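Local coordinates for Cgl0159-like domain-containing protein (Corynebacterium glutamicum, PDB 3FOK) that is of unknown function but has a TIM-barrel fold, which most often serves as an enzyme scaffold, at residues Tyr70-Arg75 against Leu276-Asp281; Ala145-Arg150 against Leu177-Glu182; Leu181-Ser186 against Thr219-Pro224. One frame throughout, in Å; residues are numbered along the deposited sequence.

Interaction 1. Residues Tyr70-Arg75 against Leu276-Asp281; sequences YELLER and LLYPQD
Arg75, on helix 69-81, brings its CA to 6.1 Å from the CA of Leu277, which lies in the irregular loop between strand 267-272 and helix 284-295. In this TIM barrel the contact therefore sits where the chain leaves the last barrel strand and meets the helix that follows strand 44-48. Tyr278 adopts a left-handed backbone conformation, and its side chain reaches back to the helix.

The centre of the contact is Arg75 over one face of the Tyr278 ring. The guanidinium and ring planes are only 3° apart, and NE of Arg75 lies over the rim of the ring rather than its middle, 3.2 Å from CD1 of Tyr278. A bend at chi3 (88°) brings NE over the ring, with Arg75 CD above the rim at Tyr278 CE1, and the next torsion lays the guanidinium parallel to it. The backbone N of Tyr278 lies at the guanidinium edge, but both are donors, so the nearness gives no bond. At the backbone of Arg75, Leu277 CD2 rests 3.5 Å from the Arg75 carbonyl O; the Leu277 side chain also packs on Val47 of strand 44-48.

Leu72 crosses the end of the tyrosine at about a right angle, its CG 3.3 Å from Tyr278 OH. That hydroxyl bonds a water lying in the ring plane, 3.1 Å from OH, and the water makes a weak bond of 3.4 Å to Glu71 OE1.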
loop_
_atom_site.group_PDB
_atom_site.type_symbol
_atom_site.label_atom_id
_atom_site.label_comp_id
_atom_site.label_asym_id
_atom_site.label_seq_id
_atom_site.Cartn_x
_atom_site.Cartn_y
_atom_site.Cartn_z
ATOM N N TYR A 70 20.360 -32.176 -1.117
ATOM C CA TYR A 70 21.646 -32.707 -0.677
ATOM C C TYR A 70 22.614 -32.843 -1.846
ATOM O O TYR A 70 23.802 -32.553 -1.709
ATOM C CB TYR A 70 21.451 -34.048 0.020
ATOM C CG TYR A 70 20.797 -33.907 1.375
ATOM C CD1 TYR A 70 21.549 -33.576 2.502
ATOM C CD2 TYR A 70 19.417 -34.056 1.522
ATOM C CE1 TYR A 70 20.938 -33.397 3.744
ATOM C CE2 TYR A 70 18.802 -33.876 2.752
ATOM C CZ TYR A 70 19.564 -33.546 3.857
ATOM O OH TYR A 70 18.949 -33.362 5.072
ATOM N N GLU A 71 22.112 -33.272 -2.999
ATOM C CA GLU A 71 22.970 -33.408 -4.170
ATOM C C GLU A 71 23.303 -32.024 -4.706
ATOM O O GLU A 71 24.400 -31.795 -5.205
ATOM C CB GLU A 71 22.287 -34.214 -5.275
ATOM C CG GLU A 71 21.811 -35.587 -4.865
ATOM C CD GLU A 71 21.463 -36.455 -6.061
ATOM O OE1 GLU A 71 21.052 -35.896 -7.102
ATOM O OE2 GLU A 71 21.589 -37.695 -5.954
ATOM N N LEU A 72 22.350 -31.105 -4.604
ATOM C CA LEU A 72 22.565 -29.745 -5.076
ATOM C C LEU A 72 23.745 -29.169 -4.306
ATOM O O LEU A 72 24.653 -28.583 -4.889
ATOM C CB LEU A 72 21.325 -28.882 -4.830
ATOM C CG LEU A 72 21.119 -27.640 -5.709
ATOM C CD1 LEU A 72 20.109 -26.722 -5.039
ATOM C CD2 LEU A 72 22.429 -26.898 -5.919
ATOM N N LEU A 73 23.731 -29.352 -2.988
ATOM C CA LEU A 73 24.805 -28.854 -2.141
ATOM C C LEU A 73 26.139 -29.518 -2.476
ATOM O O LEU A 73 27.175 -28.854 -2.489
ATOM C CB LEU A 73 24.454 -29.066 -0.663
ATOM C CG LEU A 73 23.309 -28.196 -0.119
ATOM C CD1 LEU A 73 22.972 -28.600 1.310
ATOM C CD2 LEU A 73 23.710 -26.733 -0.176
ATOM N N GLU A 74 26.116 -30.819 -2.755
ATOM C CA GLU A 74 27.339 -31.539 -3.100
ATOM C C GLU A 74 27.917 -30.973 -4.391
ATOM O O GLU A 74 29.102 -30.645 -4.469
ATOM C CB GLU A 74 27.057 -33.032 -3.296
ATOM C CG GLU A 74 27.813 -33.959 -2.346
ATOM C CD GLU A 74 29.320 -33.762 -2.385
ATOM O OE1 GLU A 74 29.933 -33.948 -3.460
ATOM O OE2 GLU A 74 29.896 -33.421 -1.331
ATOM N N ARG A 75 27.070 -30.861 -5.407
ATOM C CA ARG A 75 27.495 -30.337 -6.696
ATOM C C ARG A 75 28.048 -28.924 -6.524
ATOM O O ARG A 75 28.975 -28.523 -7.219
ATOM C CB ARG A 75 26.316 -30.355 -7.670
ATOM C CG ARG A 75 25.626 -31.716 -7.730
ATOM C CD ARG A 75 24.387 -31.701 -8.603
ATOM N NE ARG A 75 24.698 -31.973 -10.000
ATOM C CZ ARG A 75 24.697 -33.185 -10.547
ATOM N NH1 ARG A 75 24.392 -34.248 -9.818
ATOM N NH2 ARG A 75 25.009 -33.333 -11.827
ATOM N N LEU A 276 26.786 -25.611 -15.580
ATOM C CA LEU A 276 27.975 -26.059 -14.865
ATOM C C LEU A 276 27.669 -27.136 -13.825
ATOM O O LEU A 276 28.472 -28.046 -13.606
ATOM C CB LEU A 276 28.664 -24.852 -14.225
ATOM C CG LEU A 276 28.998 -23.758 -15.247
ATOM C CD1 LEU A 276 29.559 -22.542 -14.534
ATOM C CD2 LEU A 276 29.985 -24.287 -16.280
ATOM N N LEU A 277 26.519 -27.015 -13.169
ATOM C CA LEU A 277 26.070 -28.007 -12.194
ATOM C C LEU A 277 25.108 -28.795 -13.068
ATOM O O LEU A 277 24.419 -28.200 -13.889
ATOM C CB LEU A 277 25.277 -27.349 -11.067
ATOM C CG LEU A 277 25.862 -26.164 -10.300
ATOM C CD1 LEU A 277 24.745 -25.463 -9.545
ATOM C CD2 LEU A 277 26.953 -26.635 -9.350
ATOM N N TYR A 278 25.047 -30.111 -12.922
ATOM C CA TYR A 278 24.138 -30.897 -13.759
ATOM C C TYR A 278 24.510 -30.782 -15.239
ATOM O O TYR A 278 23.676 -30.401 -16.063
ATOM C CB TYR A 278 22.693 -30.412 -13.606
ATOM C CG TYR A 278 22.234 -30.256 -12.185
ATOM C CD1 TYR A 278 21.904 -31.365 -11.407
ATOM C CD2 TYR A 278 22.157 -28.992 -11.603
ATOM C CE1 TYR A 278 21.511 -31.217 -10.083
ATOM C CE2 TYR A 278 21.772 -28.834 -10.283
ATOM C CZ TYR A 278 21.450 -29.948 -9.527
ATOM O OH TYR A 278 21.085 -29.789 -8.212
ATOM N N PRO A 279 25.769 -31.074 -15.594
ATOM C CA PRO A 279 26.106 -30.970 -17.016
ATOM C C PRO A 279 25.368 -32.087 -17.750
ATOM O O PRO A 279 24.794 -32.970 -17.116
ATOM C CB PRO A 279 27.619 -31.167 -17.028
ATOM C CG PRO A 279 28.038 -30.658 -15.678
ATOM C CD PRO A 279 26.982 -31.240 -14.777
ATOM N N GLN A 280 25.381 -32.049 -19.077
ATOM C CA GLN A 280 24.699 -33.061 -19.883
ATOM C C GLN A 280 25.233 -34.459 -19.570
ATOM O O GLN A 280 24.510 -35.452 -19.672
ATOM C CB GLN A 280 24.877 -32.735 -21.369
ATOM C CG GLN A 280 23.939 -33.481 -22.305
ATOM C CD GLN A 280 23.577 -32.649 -23.526
ATOM O OE1 GLN A 280 22.946 -33.138 -24.464
ATOM N NE2 GLN A 280 23.969 -31.376 -23.512
ATOM N N ASP A 281 26.503 -34.525 -19.187
ATOM C CA ASP A 281 27.145 -35.785 -18.840
ATOM C C ASP A 281 27.354 -35.802 -17.331
ATOM O O ASP A 281 26.818 -34.954 -16.617
ATOM C CB ASP A 281 28.490 -35.907 -19.555
ATOM C CG ASP A 281 29.438 -34.783 -19.201
ATOM O OD1 ASP A 281 30.541 -34.727 -19.782
ATOM O OD2 ASP A 281 29.081 -33.955 -18.335
HETATM O O HOH W 1 20.318 -32.597 -7.229
#

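Interaction 2. Residues Ala145-Arg150 against Leu177-Glu182; sequences AKTLVR and LPIMLE
Lys146 and Met180 face each other across two adjacent parallel strands of the barrel wall, as do Ala145 and Ile179, Thr147 and Leu181, and Leu148 and Glu182. The strand axes come within 4.3 Å and diverge by 18°.

Five backbone hydrogen bonds make the ladder. Ala145 uses its N on Pro178 O and its O on the N of Met180, so it brackets Ile179. Thr147 brackets Leu181 in the same way, giving its N to Met180 O and taking the N-H of Glu182 on its O. Val149 N to Glu182 O, 2.8 Å, adds the last bond. Two CA-H...O contacts lie between these bonds; in one, Lys146 CA is 3.1 Å from Met180 O.

The charged contact is on the face that carries Lys146, Met180 and Glu182. Lys146 bends at chi2 (88°) and runs along the strand until NZ is 3.0 Å from Glu182 OE1, a salt bridge that meets the oxygen from above the carboxylate plane. OE1 also binds Lys222, so two lysines grip one oxygen.

Apolar packing fills the other face. Ala145 CB touches Leu177 CD2 at 3.9 Å and Ile179 CG1 at 4.0 Å. Thr147 and Leu181 lie side by side and point the same way, with Leu181 CD2 3.8 Å from Thr147 CB. Farther along, Val149 CG2 meets Leu181 CB.

The two strands and helix 158-174 between them form a beta-alpha-beta unit: Thr147, Val149 and Ile179 pack beneath that helix, while strand 108-112 flanks Lys146 and strand 219-224 flanks the far edge of 179-189.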
loop_
_atom_site.group_PDB
_atom_site.type_symbol
_atom_site.label_atom_id
_atom_site.label_comp_id
_atom_site.label_asym_id
_atom_site.label_seq_id
_atom_site.Cartn_x
_atom_site.Cartn_y
_atom_site.Cartn_z
ATOM N N ALA A 145 24.411 -8.356 -4.571
ATOM C CA ALA A 145 22.966 -8.548 -4.616
ATOM C C ALA A 145 22.585 -8.840 -6.067
ATOM O O ALA A 145 23.241 -8.350 -6.989
ATOM C CB ALA A 145 22.250 -7.297 -4.126
ATOM N N LYS A 146 21.544 -9.643 -6.278
ATOM C CA LYS A 146 21.115 -9.955 -7.637
ATOM C C LYS A 146 19.596 -9.947 -7.754
ATOM O O LYS A 146 18.881 -10.357 -6.833
ATOM C CB LYS A 146 21.696 -11.306 -8.080
ATOM C CG LYS A 146 20.705 -12.451 -8.215
ATOM C CD LYS A 146 20.072 -12.528 -9.596
ATOM C CE LYS A 146 19.156 -13.745 -9.679
ATOM N NZ LYS A 146 18.678 -14.044 -11.049
ATOM N N THR A 147 19.116 -9.481 -8.905
ATOM C CA THR A 147 17.688 -9.376 -9.175
ATOM C C THR A 147 17.335 -9.885 -10.568
ATOM O O THR A 147 18.143 -9.796 -11.491
ATOM C CB THR A 147 17.234 -7.904 -9.107
ATOM O OG1 THR A 147 17.489 -7.376 -7.802
ATOM C CG2 THR A 147 15.757 -7.789 -9.426
ATOM N N LEU A 148 16.123 -10.410 -10.715
ATOM C CA LEU A 148 15.650 -10.879 -12.009
ATOM C C LEU A 148 14.640 -9.816 -12.447
ATOM O O LEU A 148 13.654 -9.571 -11.757
ATOM C CB LEU A 148 14.945 -12.231 -11.877
ATOM C CG LEU A 148 14.897 -13.156 -13.103
ATOM C CD1 LEU A 148 13.608 -13.964 -13.055
ATOM C CD2 LEU A 148 14.964 -12.367 -14.397
ATOM N N VAL A 149 14.889 -9.177 -13.582
ATOM C CA VAL A 149 13.987 -8.144 -14.073
ATOM C C VAL A 149 13.448 -8.476 -15.455
ATOM O O VAL A 149 13.968 -8.007 -16.464
ATOM C CB VAL A 149 14.687 -6.768 -14.155
ATOM C CG1 VAL A 149 13.650 -5.672 -14.366
ATOM C CG2 VAL A 149 15.487 -6.508 -12.887
ATOM N N ARG A 150 12.404 -9.293 -15.499
ATOM C CA ARG A 150 11.792 -9.652 -16.766
ATOM C C ARG A 150 10.754 -8.594 -17.090
ATOM O O ARG A 150 9.894 -8.276 -16.272
ATOM C CB ARG A 150 11.161 -11.041 -16.683
ATOM C CG ARG A 150 12.187 -12.160 -16.749
ATOM C CD ARG A 150 11.553 -13.501 -16.481
ATOM N NE ARG A 150 11.045 -13.567 -15.118
ATOM C CZ ARG A 150 10.335 -14.576 -14.631
ATOM N NH1 ARG A 150 10.043 -15.613 -15.403
ATOM N NH2 ARG A 150 9.914 -14.542 -13.376
ATOM N N LEU A 177 26.482 -1.528 -1.867
ATOM C CA LEU A 177 26.443 -2.961 -2.113
ATOM C C LEU A 177 26.222 -3.195 -3.602
ATOM O O LEU A 177 25.187 -2.820 -4.137
ATOM C CB LEU A 177 25.290 -3.592 -1.329
ATOM C CG LEU A 177 25.032 -5.073 -1.599
ATOM C CD1 LEU A 177 26.163 -5.892 -1.001
ATOM C CD2 LEU A 177 23.697 -5.486 -1.008
ATOM N N PRO A 178 27.196 -3.809 -4.288
ATOM C CA PRO A 178 27.030 -4.056 -5.722
ATOM C C PRO A 178 25.741 -4.822 -5.983
ATOM O O PRO A 178 25.418 -5.769 -5.262
ATOM C CB PRO A 178 28.269 -4.871 -6.076
ATOM C CG PRO A 178 29.296 -4.350 -5.118
ATOM C CD PRO A 178 28.512 -4.281 -3.824
ATOM N N ILE A 179 24.996 -4.404 -7.002
ATOM C CA ILE A 179 23.746 -5.070 -7.332
ATOM C C ILE A 179 23.684 -5.445 -8.813
ATOM O O ILE A 179 23.809 -4.610 -9.710
ATOM C CB ILE A 179 22.529 -4.204 -6.932
ATOM C CG1 ILE A 179 21.234 -4.958 -7.244
ATOM C CG2 ILE A 179 22.591 -2.856 -7.633
ATOM C CD1 ILE A 179 19.997 -4.303 -6.674
HETATM N N MSE A 180 23.483 -6.738 -9.024
HETATM C CA MSE A 180 23.431 -7.395 -10.325
HETATM C C MSE A 180 21.986 -7.522 -10.837
HETATM O O MSE A 180 21.150 -8.145 -10.184
HETATM C CB MSE A 180 24.049 -8.781 -10.121
HETATM C CG MSE A 180 24.438 -9.590 -11.326
HETATM SE SE MSE A 180 24.956 -11.349 -10.642
HETATM C CE MSE A 180 26.625 -10.880 -9.776
ATOM N N LEU A 181 21.688 -6.930 -11.992
ATOM C CA LEU A 181 20.343 -7.023 -12.553
ATOM C C LEU A 181 20.351 -7.932 -13.783
ATOM O O LEU A 181 21.182 -7.760 -14.681
ATOM C CB LEU A 181 19.813 -5.640 -12.959
ATOM C CG LEU A 181 19.741 -4.502 -11.937
ATOM C CD1 LEU A 181 19.007 -3.327 -12.568
ATOM C CD2 LEU A 181 19.019 -4.954 -10.682
ATOM N N GLU A 182 19.429 -8.892 -13.817
ATOM C CA GLU A 182 19.316 -9.812 -14.945
ATOM C C GLU A 182 18.065 -9.404 -15.714
ATOM O O GLU A 182 16.956 -9.809 -15.367
ATOM C CB GLU A 182 19.177 -11.255 -14.452
ATOM C CG GLU A 182 19.361 -12.310 -15.542
ATOM C CD GLU A 182 19.172 -13.731 -15.028
ATOM O OE1 GLU A 182 19.641 -14.034 -13.909
ATOM O OE2 GLU A 182 18.566 -14.552 -15.748
#

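Interaction 3. Residues Leu181-Ser186 against Thr219-Pro224; sequences LEPFMS and TWMKLP
Lys222 meets Glu182 along almost its whole side chain, where parallel strand 219-224 crosses 181-186 at 45° in the barrel wall. Its CB lies 3.8 Å from Leu181 O, the same carbonyl that accepts the Lys222 backbone N-H. From there the chain is fully extended, CG anti to the backbone N (chi1 -175°). CG passes Glu182 CG at 4.1 Å; CD and then CE run beside Glu182 OE1, and NZ finally reaches OE1 at 2.8 Å as a salt bridge, arriving on the syn side of the carboxylate, though 33° out of its plane.

Leu181 N to Trp220 O is the other backbone bond here. Beyond it comes Pro183, which has no N-H to offer: its CD sits 3.6 Å from Lys222 O, and its CG packs on Leu223 CD2. Selenomethionine Met221 folds back so that CE touches Leu181 CB, and farther along Phe184 CE1 meets Pro224 CG at 3.9 Å.

The chemistry is thus divided: apolar groups seal much of the joint, whereas the ammonium groups of Lys222 and Lys146 are drawn close together by one shared carboxylate oxygen, whose negative charge probably steadies both.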
loop_
_atom_site.group_PDB
_atom_site.type_symbol
_atom_site.label_atom_id
_atom_site.label_comp_id
_atom_site.label_asym_id
_atom_site.label_seq_id
_atom_site.Cartn_x
_atom_site.Cartn_y
_atom_site.Cartn_z
ATOM N N LEU A 181 21.688 -6.930 -11.992
ATOM C CA LEU A 181 20.343 -7.023 -12.553
ATOM C C LEU A 181 20.351 -7.932 -13.783
ATOM O O LEU A 181 21.182 -7.760 -14.681
ATOM C CB LEU A 181 19.813 -5.640 -12.959
ATOM C CG LEU A 181 19.741 -4.502 -11.937
ATOM C CD1 LEU A 181 19.007 -3.327 -12.568
ATOM C CD2 LEU A 181 19.019 -4.954 -10.682
ATOM N N GLU A 182 19.429 -8.892 -13.817
ATOM C CA GLU A 182 19.316 -9.812 -14.945
ATOM C C GLU A 182 18.065 -9.404 -15.714
ATOM O O GLU A 182 16.956 -9.809 -15.367
ATOM C CB GLU A 182 19.177 -11.255 -14.452
ATOM C CG GLU A 182 19.361 -12.310 -15.542
ATOM C CD GLU A 182 19.172 -13.731 -15.028
ATOM O OE1 GLU A 182 19.641 -14.034 -13.909
ATOM O OE2 GLU A 182 18.566 -14.552 -15.748
ATOM N N PRO A 183 18.228 -8.586 -16.767
ATOM C CA PRO A 183 17.095 -8.125 -17.569
ATOM C C PRO A 183 16.735 -9.047 -18.727
ATOM O O PRO A 183 17.556 -9.832 -19.200
ATOM C CB PRO A 183 17.568 -6.771 -18.055
ATOM C CG PRO A 183 19.002 -7.064 -18.370
ATOM C CD PRO A 183 19.466 -7.900 -17.186
ATOM N N PHE A 184 15.493 -8.918 -19.179
ATOM C CA PHE A 184 14.955 -9.703 -20.280
ATOM C C PHE A 184 13.676 -9.043 -20.758
ATOM O O PHE A 184 12.977 -8.391 -19.983
ATOM C CB PHE A 184 14.553 -11.108 -19.818
ATOM C CG PHE A 184 15.668 -12.101 -19.782
ATOM C CD1 PHE A 184 16.299 -12.506 -20.953
ATOM C CD2 PHE A 184 16.043 -12.687 -18.578
ATOM C CE1 PHE A 184 17.287 -13.488 -20.926
ATOM C CE2 PHE A 184 17.028 -13.666 -18.538
ATOM C CZ PHE A 184 17.652 -14.071 -19.717
HETATM N N MSE A 185 13.381 -9.209 -22.040
HETATM C CA MSE A 185 12.128 -8.725 -22.585
HETATM C C MSE A 185 11.422 -10.072 -22.632
HETATM O O MSE A 185 12.015 -11.053 -23.080
HETATM C CB MSE A 185 12.303 -8.167 -24.000
HETATM C CG MSE A 185 13.117 -6.876 -24.083
HETATM SE SE MSE A 185 12.329 -5.346 -23.193
HETATM C CE MSE A 185 13.024 -5.665 -21.449
ATOM N N SER A 186 10.191 -10.144 -22.141
ATOM C CA SER A 186 9.476 -11.414 -22.141
ATOM C C SER A 186 8.080 -11.283 -22.725
ATOM O O SER A 186 7.471 -10.219 -22.662
ATOM C CB SER A 186 9.387 -11.968 -20.718
ATOM O OG SER A 186 10.674 -12.197 -20.173
ATOM N N THR A 219 25.453 -0.749 -9.980
ATOM C CA THR A 219 24.715 -1.784 -10.678
ATOM C C THR A 219 25.477 -2.461 -11.810
ATOM O O THR A 219 26.141 -1.817 -12.617
ATOM C CB THR A 219 23.358 -1.247 -11.201
ATOM O OG1 THR A 219 23.469 -0.916 -12.587
ATOM C CG2 THR A 219 22.943 -0.005 -10.422
ATOM N N TRP A 220 25.372 -3.785 -11.828
ATOM C CA TRP A 220 26.003 -4.638 -12.822
ATOM C C TRP A 220 24.901 -5.248 -13.673
ATOM O O TRP A 220 23.726 -5.190 -13.324
ATOM C CB TRP A 220 26.770 -5.777 -12.145
ATOM C CG TRP A 220 28.027 -5.374 -11.451
ATOM C CD1 TRP A 220 28.172 -4.390 -10.521
ATOM C CD2 TRP A 220 29.318 -5.971 -11.609
ATOM N NE1 TRP A 220 29.476 -4.332 -10.086
ATOM C CE2 TRP A 220 30.203 -5.293 -10.740
ATOM C CE3 TRP A 220 29.816 -7.016 -12.402
ATOM C CZ2 TRP A 220 31.558 -5.622 -10.639
ATOM C CZ3 TRP A 220 31.166 -7.348 -12.303
ATOM C CH2 TRP A 220 32.020 -6.651 -11.427
HETATM N N MSE A 221 25.292 -5.846 -14.787
HETATM C CA MSE A 221 24.348 -6.492 -15.682
HETATM C C MSE A 221 24.707 -7.967 -15.771
HETATM O O MSE A 221 25.880 -8.337 -15.773
HETATM C CB MSE A 221 24.416 -5.874 -17.084
HETATM C CG MSE A 221 23.928 -4.440 -17.187
HETATM SE SE MSE A 221 21.999 -4.272 -17.129
HETATM C CE MSE A 221 21.800 -3.497 -15.382
ATOM N N LYS A 222 23.682 -8.804 -15.825
ATOM C CA LYS A 222 23.855 -10.243 -15.959
ATOM C C LYS A 222 23.085 -10.499 -17.248
ATOM O O LYS A 222 21.858 -10.527 -17.249
ATOM C CB LYS A 222 23.212 -10.962 -14.773
ATOM C CG LYS A 222 23.427 -12.466 -14.729
ATOM C CD LYS A 222 22.697 -13.052 -13.527
ATOM C CE LYS A 222 22.696 -14.567 -13.539
ATOM N NZ LYS A 222 21.787 -15.101 -12.487
ATOM N N LEU A 223 23.813 -10.651 -18.349
ATOM C CA LEU A 223 23.188 -10.842 -19.651
ATOM C C LEU A 223 23.392 -12.209 -20.283
ATOM O O LEU A 223 24.319 -12.940 -19.935
ATOM C CB LEU A 223 23.704 -9.779 -20.623
ATOM C CG LEU A 223 23.665 -8.318 -20.169
ATOM C CD1 LEU A 223 24.256 -7.442 -21.256
ATOM C CD2 LEU A 223 22.239 -7.901 -19.862
ATOM N N PRO A 224 22.509 -12.570 -21.230
ATOM C CA PRO A 224 22.592 -13.854 -21.926
ATOM C C PRO A 224 23.481 -13.691 -23.157
ATOM O O PRO A 224 23.454 -12.640 -23.805
ATOM C CB PRO A 224 21.143 -14.122 -22.303
ATOM C CG PRO A 224 20.666 -12.753 -22.660
ATOM C CD PRO A 224 21.233 -11.895 -21.539
#

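Interactions 2 and 3 are neighbours: their centres are 8 Å apart and they share Leu181 and Glu182, because strand 179-189 pairs with strand 144-151 along one edge and with strand 219-224 along the other. Together they make three consecutive parallel strands of one sheet. Interaction 1 lies about 24 Å from each, centre to centre, and on the opposite side of the chain's centre from interaction 3. It joins helix 69-81 to the loop after strand 267-272. Along the chain, the loop it closes encloses both other contacts, so interaction 1 links early and late parts of the barrel while interactions 2 and 3 zip together three neighbouring strands of the barrel wall.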